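Local structure of CurF (Lyngbya majuscula, 2Q35) at residues A193-R197 with L198-A202; E33-R36 with H37-V41; V175-R178 with Q179-L182; S139-L142 with R143-G147. The protein probably catalyses, as a crotonase-family ECH2 decarboxylase domain, the decarboxylation step of beta-branching during polyketide chain assembly. The protein carries 1 engineered substitution. All coordinates share one frame; numbering follows the deposited sequence.

Contact 1. Residues A193-R197 with L198-A202; sequences AKSPR and LSLVA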
loop_
_atom_site.group_PDB
_atom_site.type_symbol
_atom_site.label_atom_id
_atom_site.label_comp_id
_atom_site.label_asym_id
_atom_site.label_seq_id
_atom_site.Cartn_x
_atom_site.Cartn_y
_atom_site.Cartn_z
ATOM N N ALA A 193 -25.048 6.318 -1.268
ATOM C CA ALA A 193 -26.465 5.878 -1.228
ATOM C C ALA A 193 -27.208 6.045 -2.550
ATOM O O ALA A 193 -28.362 5.621 -2.647
ATOM C CB ALA A 193 -27.236 6.559 -0.084
ATOM N N LYS A 194 -26.587 6.701 -3.551
ATOM C CA LYS A 194 -27.214 6.810 -4.885
ATOM C C LYS A 194 -27.357 5.451 -5.593
ATOM O O LYS A 194 -28.162 5.318 -6.524
ATOM C CB LYS A 194 -26.474 7.794 -5.798
ATOM C CG LYS A 194 -26.633 9.240 -5.363
ATOM C CD LYS A 194 -26.014 10.198 -6.376
ATOM C CE LYS A 194 -26.120 11.626 -5.902
ATOM N NZ LYS A 194 -25.465 12.557 -6.870
ATOM N N SER A 195 -26.583 4.464 -5.157
ATOM C CA SER A 195 -26.621 3.122 -5.754
ATOM C C SER A 195 -27.731 2.274 -5.159
ATOM O O SER A 195 -28.124 2.481 -4.009
ATOM C CB SER A 195 -25.299 2.417 -5.490
ATOM O OG SER A 195 -24.242 3.031 -6.202
ATOM N N PRO A 196 -28.212 1.282 -5.924
ATOM C CA PRO A 196 -29.195 0.334 -5.407
ATOM C C PRO A 196 -28.617 -0.427 -4.218
ATOM O O PRO A 196 -27.418 -0.793 -4.219
ATOM C CB PRO A 196 -29.412 -0.632 -6.583
ATOM C CG PRO A 196 -28.981 0.136 -7.826
ATOM C CD PRO A 196 -27.859 1.013 -7.335
ATOM N N ARG A 197 -29.460 -0.672 -3.220
ATOM C CA ARG A 197 -29.009 -1.367 -2.024
ATOM C C ARG A 197 -28.400 -2.742 -2.364
ATOM O O ARG A 197 -27.346 -3.101 -1.819
ATOM C CB ARG A 197 -30.163 -1.535 -1.033
ATOM C CG ARG A 197 -29.707 -2.025 0.316
ATOM C CD ARG A 197 -30.874 -2.187 1.253
ATOM N NE ARG A 197 -30.484 -2.615 2.597
ATOM C CZ ARG A 197 -30.212 -3.876 2.937
ATOM N NH1 ARG A 197 -30.208 -4.837 2.020
ATOM N NH2 ARG A 197 -29.890 -4.157 4.186
ATOM N N LEU A 198 -29.044 -3.478 -3.275
ATOM C CA LEU A 198 -28.575 -4.812 -3.680
ATOM C C LEU A 198 -27.122 -4.756 -4.148
ATOM O O LEU A 198 -26.315 -5.619 -3.791
ATOM C CB LEU A 198 -29.454 -5.418 -4.798
ATOM C CG LEU A 198 -29.250 -6.930 -5.015
ATOM C CD1 LEU A 198 -30.022 -7.737 -3.977
ATOM C CD2 LEU A 198 -29.666 -7.375 -6.417
ATOM N N SER A 199 -26.796 -3.708 -4.916
ATOM C CA SER A 199 -25.447 -3.557 -5.467
ATOM C C SER A 199 -24.452 -3.179 -4.373
ATOM O O SER A 199 -23.303 -3.651 -4.365
ATOM C CB SER A 199 -25.449 -2.499 -6.576
ATOM O OG SER A 199 -26.235 -2.924 -7.683
ATOM N N LEU A 200 -24.885 -2.329 -3.443
ATOM C CA LEU A 200 -24.014 -1.948 -2.308
ATOM C C LEU A 200 -23.647 -3.169 -1.457
ATOM O O LEU A 200 -22.478 -3.355 -1.096
ATOM C CB LEU A 200 -24.665 -0.873 -1.455
ATOM C CG LEU A 200 -24.779 0.503 -2.135
ATOM C CD1 LEU A 200 -25.684 1.392 -1.246
ATOM C CD2 LEU A 200 -23.425 1.115 -2.333
ATOM N N VAL A 201 -24.645 -3.999 -1.156
ATOM C CA VAL A 201 -24.449 -5.179 -0.314
ATOM C C VAL A 201 -23.499 -6.172 -1.014
ATOM O O VAL A 201 -22.526 -6.657 -0.408
ATOM C CB VAL A 201 -25.798 -5.827 0.052
ATOM C CG1 VAL A 201 -25.573 -7.193 0.742
ATOM C CG2 VAL A 201 -26.597 -4.881 0.940
ATOM N N ALA A 202 -23.739 -6.393 -2.302
ATOM C CA ALA A 202 -22.935 -7.330 -3.105
ATOM C C ALA A 202 -21.487 -6.852 -3.228
ATOM O O ALA A 202 -20.527 -7.622 -3.054
ATOM C CB ALA A 202 -23.553 -7.521 -4.454
#
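The R197 side chain lies across V201 one turn further along, and the CG2 methyl of V201 sits over one face of its guanidinium, 3.8 Å from NH1. R197 reaches this place because CG stands anti to the backbone N (chi1 -170°) and the chain then runs extended to NE. NH2 forms a salt bridge with E90 and NE a hydrogen bond with Y48 O. Two backbone bonds wind the first turn of helix 197-230: L200 N donates to P196 O at 3.1 Å, lying in the carbonyl plane, and V201 N to R197 O at 2.9 Å, nearly straight. P196 thus occupies the N-cap position, its carbonyl also receiving a weak bond from S199 N. L200 folds back over the loop, placing CD2 3.9 Å from S195 CB. The loop and the helix start also meet the second subunit: S199 OG bonds to G131 O of that subunit and P196 packs on its G131. Hydrocarbon therefore covers the arginine on the V201 side while NH2 and NE are engaged by E90 and Y48 O, tying the helix start to neighbouring loops through charge and apolar contact together.

Contact 2. Residues E33-R36 with H37-V41; sequences EGLR and HCFSV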
loop_
_atom_site.group_PDB
_atom_site.type_symbol
_atom_site.label_atom_id
_atom_site.label_comp_id
_atom_site.label_asym_id
_atom_site.label_seq_id
_atom_site.Cartn_x
_atom_site.Cartn_y
_atom_site.Cartn_z
ATOM N N GLU A 33 -23.969 -2.670 24.398
ATOM C CA GLU A 33 -25.366 -3.062 24.208
ATOM C C GLU A 33 -26.087 -2.111 23.254
ATOM O O GLU A 33 -26.897 -2.539 22.433
ATOM C CB GLU A 33 -26.100 -3.148 25.546
ATOM C CG GLU A 33 -27.603 -3.435 25.422
ATOM C CD GLU A 33 -27.963 -4.817 24.826
ATOM O OE1 GLU A 33 -27.081 -5.692 24.639
ATOM O OE2 GLU A 33 -29.168 -5.021 24.561
ATOM N N GLY A 34 -25.775 -0.822 23.331
ATOM C CA GLY A 34 -26.445 0.132 22.465
ATOM C C GLY A 34 -25.980 0.016 21.016
ATOM O O GLY A 34 -26.771 0.191 20.079
ATOM N N LEU A 35 -24.697 -0.283 20.818
ATOM C CA LEU A 35 -24.218 -0.594 19.466
ATOM C C LEU A 35 -24.892 -1.855 18.907
ATOM O O LEU A 35 -25.348 -1.840 17.753
ATOM C CB LEU A 35 -22.686 -0.739 19.439
ATOM C CG LEU A 35 -21.874 0.535 19.544
ATOM C CD1 LEU A 35 -20.417 0.143 19.764
ATOM C CD2 LEU A 35 -22.041 1.420 18.245
ATOM N N ARG A 36 -24.982 -2.915 19.720
ATOM C CA ARG A 36 -25.682 -4.119 19.278
ATOM C C ARG A 36 -27.126 -3.789 18.856
ATOM O O ARG A 36 -27.567 -4.150 17.758
ATOM C CB ARG A 36 -25.645 -5.222 20.347
ATOM C CG ARG A 36 -26.233 -6.528 19.818
ATOM C CD ARG A 36 -26.942 -7.409 20.890
ATOM N NE ARG A 36 -27.942 -6.664 21.667
ATOM C CZ ARG A 36 -29.156 -6.311 21.234
ATOM N NH1 ARG A 36 -29.589 -6.627 20.004
ATOM N NH2 ARG A 36 -29.939 -5.614 22.045
ATOM N N HIS A 37 -27.836 -3.071 19.718
ATOM C CA HIS A 37 -29.204 -2.699 19.423
ATOM C C HIS A 37 -29.333 -1.873 18.157
ATOM O O HIS A 37 -30.143 -2.160 17.281
ATOM C CB HIS A 37 -29.840 -1.950 20.590
ATOM C CG HIS A 37 -31.232 -1.501 20.294
ATOM N ND1 HIS A 37 -32.297 -2.378 20.175
ATOM C CD2 HIS A 37 -31.725 -0.272 20.017
ATOM C CE1 HIS A 37 -33.391 -1.697 19.883
ATOM N NE2 HIS A 37 -33.072 -0.418 19.778
ATOM N N CYS A 38 -28.539 -0.823 18.041
ATOM C CA CYS A 38 -28.713 0.025 16.865
ATOM C C CYS A 38 -28.357 -0.690 15.565
ATOM O O CYS A 38 -29.041 -0.505 14.566
ATOM C CB CYS A 38 -27.927 1.311 16.993
ATOM S SG CYS A 38 -28.642 2.439 18.234
ATOM N N PHE A 39 -27.328 -1.546 15.596
ATOM C CA PHE A 39 -26.995 -2.329 14.392
ATOM C C PHE A 39 -28.058 -3.387 14.060
ATOM O O PHE A 39 -28.272 -3.674 12.882
ATOM C CB PHE A 39 -25.586 -2.912 14.453
ATOM C CG PHE A 39 -24.523 -1.923 14.026
ATOM C CD1 PHE A 39 -24.307 -1.666 12.670
ATOM C CD2 PHE A 39 -23.724 -1.272 14.960
ATOM C CE1 PHE A 39 -23.313 -0.739 12.239
ATOM C CE2 PHE A 39 -22.736 -0.340 14.546
ATOM C CZ PHE A 39 -22.528 -0.078 13.189
ATOM N N SER A 40 -28.753 -3.899 15.081
ATOM C CA SER A 40 -29.934 -4.764 14.884
ATOM C C SER A 40 -31.042 -4.004 14.168
ATOM O O SER A 40 -31.622 -4.467 13.198
ATOM C CB SER A 40 -30.474 -5.291 16.219
ATOM O OG SER A 40 -31.643 -6.081 16.009
ATOM N N VAL A 41 -31.332 -2.801 14.646
ATOM C CA VAL A 41 -32.332 -1.964 13.988
ATOM C C VAL A 41 -31.968 -1.721 12.517
ATOM O O VAL A 41 -32.824 -1.830 11.628
ATOM C CB VAL A 41 -32.522 -0.648 14.772
ATOM C CG1 VAL A 41 -33.413 0.336 14.002
ATOM C CG2 VAL A 41 -33.161 -0.967 16.102
#
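L35 and F39 run alongside each other, one helical turn apart, with L35 CD2 4.2 Å from F39 CE2. The ring also turns an edge to the backbone: F39 CD2 comes within 3.3 Å of L35 O, near the ring plane, while that same oxygen accepts a hydrogen bond from F39 N at 2.9 Å. Together the pair covers the buried side of helix 29-44, the helix of the beta-alpha-beta unit between strands 13-18 and 50-54. There L35 rests on M18 and L85, and F39 on I16 and I86. Without the ring, as with an alanine here, L35 CD2 would probably lose its apolar neighbour and a gap is likely beside I16 and I86.

On the exposed side R36 starts with CG anti to the backbone N (chi1 -173°), and bends at chi2 and again at chi3 (52°) bring its guanidinium back to E33. NE and NH2 grip the two carboxylate oxygens side-on in a salt bridge, NH2 to OE2 at 2.7 Å and NE to OE1 at 3.2 Å, both met from above the carboxylate plane. One guanidinium face lies over H37 N, and the imidazole, with V41 CG2 over one face, stands at 72° to it, NH2 at the ring edge. The helix is therefore two-faced, hydrocarbon inward and paired charge outward; the carboxylate would probably offset the arginine's charge beside the histidine.

Contact 3. Residues V175-R178 with Q179-L182; sequences VVSR and QDVL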
loop_
_atom_site.group_PDB
_atom_site.type_symbol
_atom_site.label_atom_id
_atom_site.label_comp_id
_atom_site.label_asym_id
_atom_site.label_seq_id
_atom_site.Cartn_x
_atom_site.Cartn_y
_atom_site.Cartn_z
ATOM N N VAL A 175 -8.608 13.888 6.474
ATOM C CA VAL A 175 -8.438 14.449 7.801
ATOM C C VAL A 175 -8.888 15.892 7.660
ATOM O O VAL A 175 -8.272 16.655 6.917
ATOM C CB VAL A 175 -6.970 14.415 8.275
ATOM C CG1 VAL A 175 -6.887 14.867 9.734
ATOM C CG2 VAL A 175 -6.366 13.004 8.132
ATOM N N VAL A 176 -9.948 16.244 8.379
ATOM C CA VAL A 176 -10.544 17.589 8.273
ATOM C C VAL A 176 -10.799 18.189 9.644
ATOM O O VAL A 176 -10.674 17.515 10.664
ATOM C CB VAL A 176 -11.842 17.613 7.400
ATOM C CG1 VAL A 176 -11.576 17.032 5.995
ATOM C CG2 VAL A 176 -13.011 16.831 8.056
ATOM N N SER A 177 -11.103 19.489 9.693
ATOM C CA SER A 177 -11.309 20.112 10.985
ATOM C C SER A 177 -12.457 19.434 11.698
ATOM O O SER A 177 -13.427 18.993 11.058
ATOM C CB SER A 177 -11.636 21.592 10.820
ATOM O OG SER A 177 -10.708 22.213 9.953
ATOM N N ARG A 178 -12.352 19.372 13.022
ATOM C CA ARG A 178 -13.339 18.693 13.856
ATOM C C ARG A 178 -14.778 19.065 13.496
ATOM O O ARG A 178 -15.615 18.175 13.362
ATOM C CB ARG A 178 -13.035 18.957 15.339
ATOM C CG ARG A 178 -14.261 18.949 16.253
ATOM C CD ARG A 178 -14.310 17.763 17.221
ATOM N NE ARG A 178 -13.128 17.605 18.088
ATOM C CZ ARG A 178 -12.412 18.601 18.618
ATOM N NH1 ARG A 178 -12.734 19.867 18.391
ATOM N NH2 ARG A 178 -11.366 18.329 19.385
ATOM N N GLN A 179 -15.072 20.367 13.333
ATOM C CA GLN A 179 -16.438 20.820 13.025
ATOM C C GLN A 179 -16.945 20.403 11.635
ATOM O O GLN A 179 -18.130 20.582 11.317
ATOM C CB GLN A 179 -16.549 22.351 13.158
ATOM C CG GLN A 179 -15.908 23.127 11.995
ATOM C CD GLN A 179 -15.473 24.548 12.355
ATOM O OE1 GLN A 179 -16.204 25.298 13.018
ATOM N NE2 GLN A 179 -14.263 24.925 11.917
ATOM N N ASP A 180 -16.056 19.832 10.808
ATOM C CA ASP A 180 -16.399 19.403 9.457
ATOM C C ASP A 180 -16.433 17.895 9.277
ATOM O O ASP A 180 -16.855 17.414 8.208
ATOM C CB ASP A 180 -15.376 19.932 8.460
ATOM C CG ASP A 180 -15.389 21.468 8.350
ATOM O OD1 ASP A 180 -16.435 22.075 8.631
ATOM O OD2 ASP A 180 -14.344 22.047 8.002
ATOM N N VAL A 181 -15.939 17.163 10.275
ATOM C CA VAL A 181 -15.853 15.688 10.152
ATOM C C VAL A 181 -17.181 14.998 9.835
ATOM O O VAL A 181 -17.278 14.233 8.862
ATOM C CB VAL A 181 -15.184 15.078 11.393
ATOM C CG1 VAL A 181 -15.330 13.508 11.380
ATOM C CG2 VAL A 181 -13.711 15.485 11.484
ATOM N N LEU A 182 -18.205 15.239 10.656
ATOM C CA LEU A 182 -19.500 14.600 10.420
ATOM C C LEU A 182 -20.114 15.024 9.075
ATOM O O LEU A 182 -20.580 14.179 8.303
ATOM C CB LEU A 182 -20.430 14.873 11.591
ATOM C CG LEU A 182 -21.795 14.228 11.486
ATOM C CD1 LEU A 182 -21.657 12.689 11.378
ATOM C CD2 LEU A 182 -22.631 14.593 12.679
HETATM O O HOH W 1 -11.629 21.142 7.360
HETATM O O HOH W 2 -18.106 17.078 12.985
#
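V181 sets its CG2 methyl against V176 CG2, 3.7 Å away, where strand 175-176 gives way to helix 178-192. With CG2 anti to the carbonyl carbon (CG1 at chi1 170°), the same methyl also comes within 3.5 Å of S177 O. Beyond the contact V181 packs on V116 and S118 of strand 114-118 and on A96 of strand 93-97.

R178 meets the following residue through the root of its side chain, CB standing 3.2 Å from Q179 N. Bends at chi2 and chi3 then carry the rest of the chain away from the turn, over N58, S118 and S121, while R178 N is bonded to E120. Q179 has its CG between the backbone N and the carbonyl carbon (chi1 75°), and from there an extended chain brings NE2 back to 4.4 Å from S177 CB.

The backbone closes the turn. S177 O accepts from D180 N at 2.8 Å and R178 O from V181 N at a longer 3.3 Å, both donors lying above the carbonyl planes. Water 1 accepts from S177 N and donates a hydrogen bond to D180 OD2. Water 2 links R178 O to L182 N, the pair one helical turn apart, alongside the direct i to i+3 bonds. The helix start at this surface site thus combines a valine pair facing the sheet with polar links made both directly and through ordered water.

Contact 4. Residues S139-L142 with R143-G147; sequences SLIL and REKLG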
loop_
_atom_site.group_PDB
_atom_site.type_symbol
_atom_site.label_atom_id
_atom_site.label_comp_id
_atom_site.label_asym_id
_atom_site.label_seq_id
_atom_site.Cartn_x
_atom_site.Cartn_y
_atom_site.Cartn_z
ATOM N N SER A 139 -2.741 -5.380 13.880
ATOM C CA SER A 139 -1.726 -5.324 12.840
ATOM C C SER A 139 -2.344 -5.569 11.457
ATOM O O SER A 139 -2.017 -4.880 10.491
ATOM C CB SER A 139 -0.565 -6.271 13.146
ATOM O OG SER A 139 -0.868 -7.630 12.898
ATOM N N LEU A 140 -3.265 -6.530 11.369
ATOM C CA LEU A 140 -3.931 -6.791 10.102
ATOM C C LEU A 140 -4.615 -5.526 9.590
ATOM O O LEU A 140 -4.381 -5.086 8.459
ATOM C CB LEU A 140 -4.970 -7.915 10.252
ATOM C CG LEU A 140 -5.787 -8.262 8.994
ATOM C CD1 LEU A 140 -4.921 -8.936 7.943
ATOM C CD2 LEU A 140 -6.973 -9.159 9.331
ATOM N N ILE A 141 -5.458 -4.956 10.434
ATOM C CA ILE A 141 -6.296 -3.829 10.022
ATOM C C ILE A 141 -5.459 -2.561 9.806
ATOM O O ILE A 141 -5.630 -1.879 8.789
ATOM C CB ILE A 141 -7.457 -3.622 11.012
ATOM C CG1 ILE A 141 -8.450 -4.789 10.930
ATOM C CG2 ILE A 141 -8.210 -2.325 10.717
ATOM C CD1 ILE A 141 -9.273 -4.891 9.582
ATOM N N LEU A 142 -4.532 -2.256 10.714
ATOM C CA LEU A 142 -3.732 -1.035 10.499
ATOM C C LEU A 142 -2.853 -1.088 9.259
ATOM O O LEU A 142 -2.737 -0.090 8.541
ATOM C CB LEU A 142 -2.882 -0.719 11.726
ATOM C CG LEU A 142 -3.546 0.359 12.581
ATOM C CD1 LEU A 142 -4.715 -0.199 13.407
ATOM C CD2 LEU A 142 -2.486 1.038 13.450
ATOM N N ARG A 143 -2.229 -2.229 8.998
ATOM C CA ARG A 143 -1.379 -2.349 7.818
ATOM C C ARG A 143 -2.208 -2.222 6.550
ATOM O O ARG A 143 -1.790 -1.563 5.600
ATOM C CB ARG A 143 -0.554 -3.643 7.831
ATOM C CG ARG A 143 0.432 -3.636 8.977
ATOM C CD ARG A 143 1.634 -4.518 8.772
ATOM N NE ARG A 143 1.388 -5.901 9.158
ATOM C CZ ARG A 143 2.361 -6.790 9.356
ATOM N NH1 ARG A 143 3.628 -6.425 9.217
ATOM N NH2 ARG A 143 2.071 -8.040 9.692
ATOM N N GLU A 144 -3.391 -2.831 6.544
ATOM C CA GLU A 144 -4.266 -2.745 5.380
ATOM C C GLU A 144 -4.720 -1.316 5.132
ATOM O O GLU A 144 -4.691 -0.854 3.995
ATOM C CB GLU A 144 -5.466 -3.699 5.507
ATOM C CG GLU A 144 -6.534 -3.544 4.408
ATOM C CD GLU A 144 -6.144 -4.183 3.073
ATOM O OE1 GLU A 144 -5.033 -4.761 2.957
ATOM O OE2 GLU A 144 -6.967 -4.097 2.125
ATOM N N LYS A 145 -5.074 -0.606 6.188
ATOM C CA LYS A 145 -5.788 0.654 6.014
ATOM C C LYS A 145 -4.976 1.922 6.180
ATOM O O LYS A 145 -5.253 2.909 5.486
ATOM C CB LYS A 145 -7.022 0.684 6.885
ATOM C CG LYS A 145 -7.877 -0.552 6.661
ATOM C CD LYS A 145 -9.297 -0.254 6.952
ATOM C CE LYS A 145 -10.138 -1.501 6.740
ATOM N NZ LYS A 145 -11.559 -1.110 6.885
ATOM N N LEU A 146 -3.983 1.907 7.071
ATOM C CA LEU A 146 -3.108 3.089 7.234
ATOM C C LEU A 146 -1.806 2.969 6.452
ATOM O O LEU A 146 -1.096 3.961 6.276
ATOM C CB LEU A 146 -2.781 3.347 8.707
ATOM C CG LEU A 146 -3.918 3.447 9.715
ATOM C CD1 LEU A 146 -3.370 3.826 11.086
ATOM C CD2 LEU A 146 -4.999 4.436 9.261
ATOM N N GLY A 147 -1.488 1.759 6.005
ATOM C CA GLY A 147 -0.209 1.463 5.356
ATOM C C GLY A 147 0.779 0.874 6.343
ATOM O O GLY A 147 0.729 1.198 7.526
HETATM O O HOH W 3 -0.555 -8.453 10.237
#
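R143 and S139 face each other one turn apart on helix 138-146 of this crotonase-family domain, joined by R143 N to S139 O at 3.0 Å. Their polar ends share water 3, which accepts a hydrogen bond from R143 NH2 at 2.7 Å in the guanidinium plane and lies 2.8 Å from S139 OG. The third subunit supplies further partners: L207 O there takes R143 NH1, and H206 NE2 bonds to S139 OG, while S139 N is bonded to E222 OE2 within the chain. With CG anti to the carbonyl carbon (chi1 -65°), the arginine first runs past S139 O, to which its CG comes within 3.1 Å, before bending at chi3. A leucine in place of R143 would probably leave water 3 and L207 O of the third subunit each short of a donor.

Further along, E144 N bonds to L140 O, and K145 N to I141 O at 2.9 Å, while K145 NZ is taken by L110 O. L142 O is the busiest acceptor, receiving L146 N at 2.8 Å and weaker bonds from K145 N and G147 N as the helix closes. G147 leaves the helix with positive phi. On the buried side, where L142 also packs on L107 and I155, its CD2 lies beside L146 CD1 at 3.8 Å.

In the fold
All four are local contacts along the chain, and no two touch one another. Contact 3 is a surface contact, whereas the other three are partly buried and mix covered with accessible residues. Contacts 1 and 3 both mark helix starts, bracketing helix 178-192, yet the first relies on an arginine fixed by loops and the third on ordered water. Contacts 2 and 4 lie within single helices on opposite sides of the chain's centre, about 26 Å apart between centres. In contact 2 the charged pair stays within its own helix and meets no other subunit of the assembly; contacts 1 and 4 spend polar groups on neighbouring subunits, and both reach the second one.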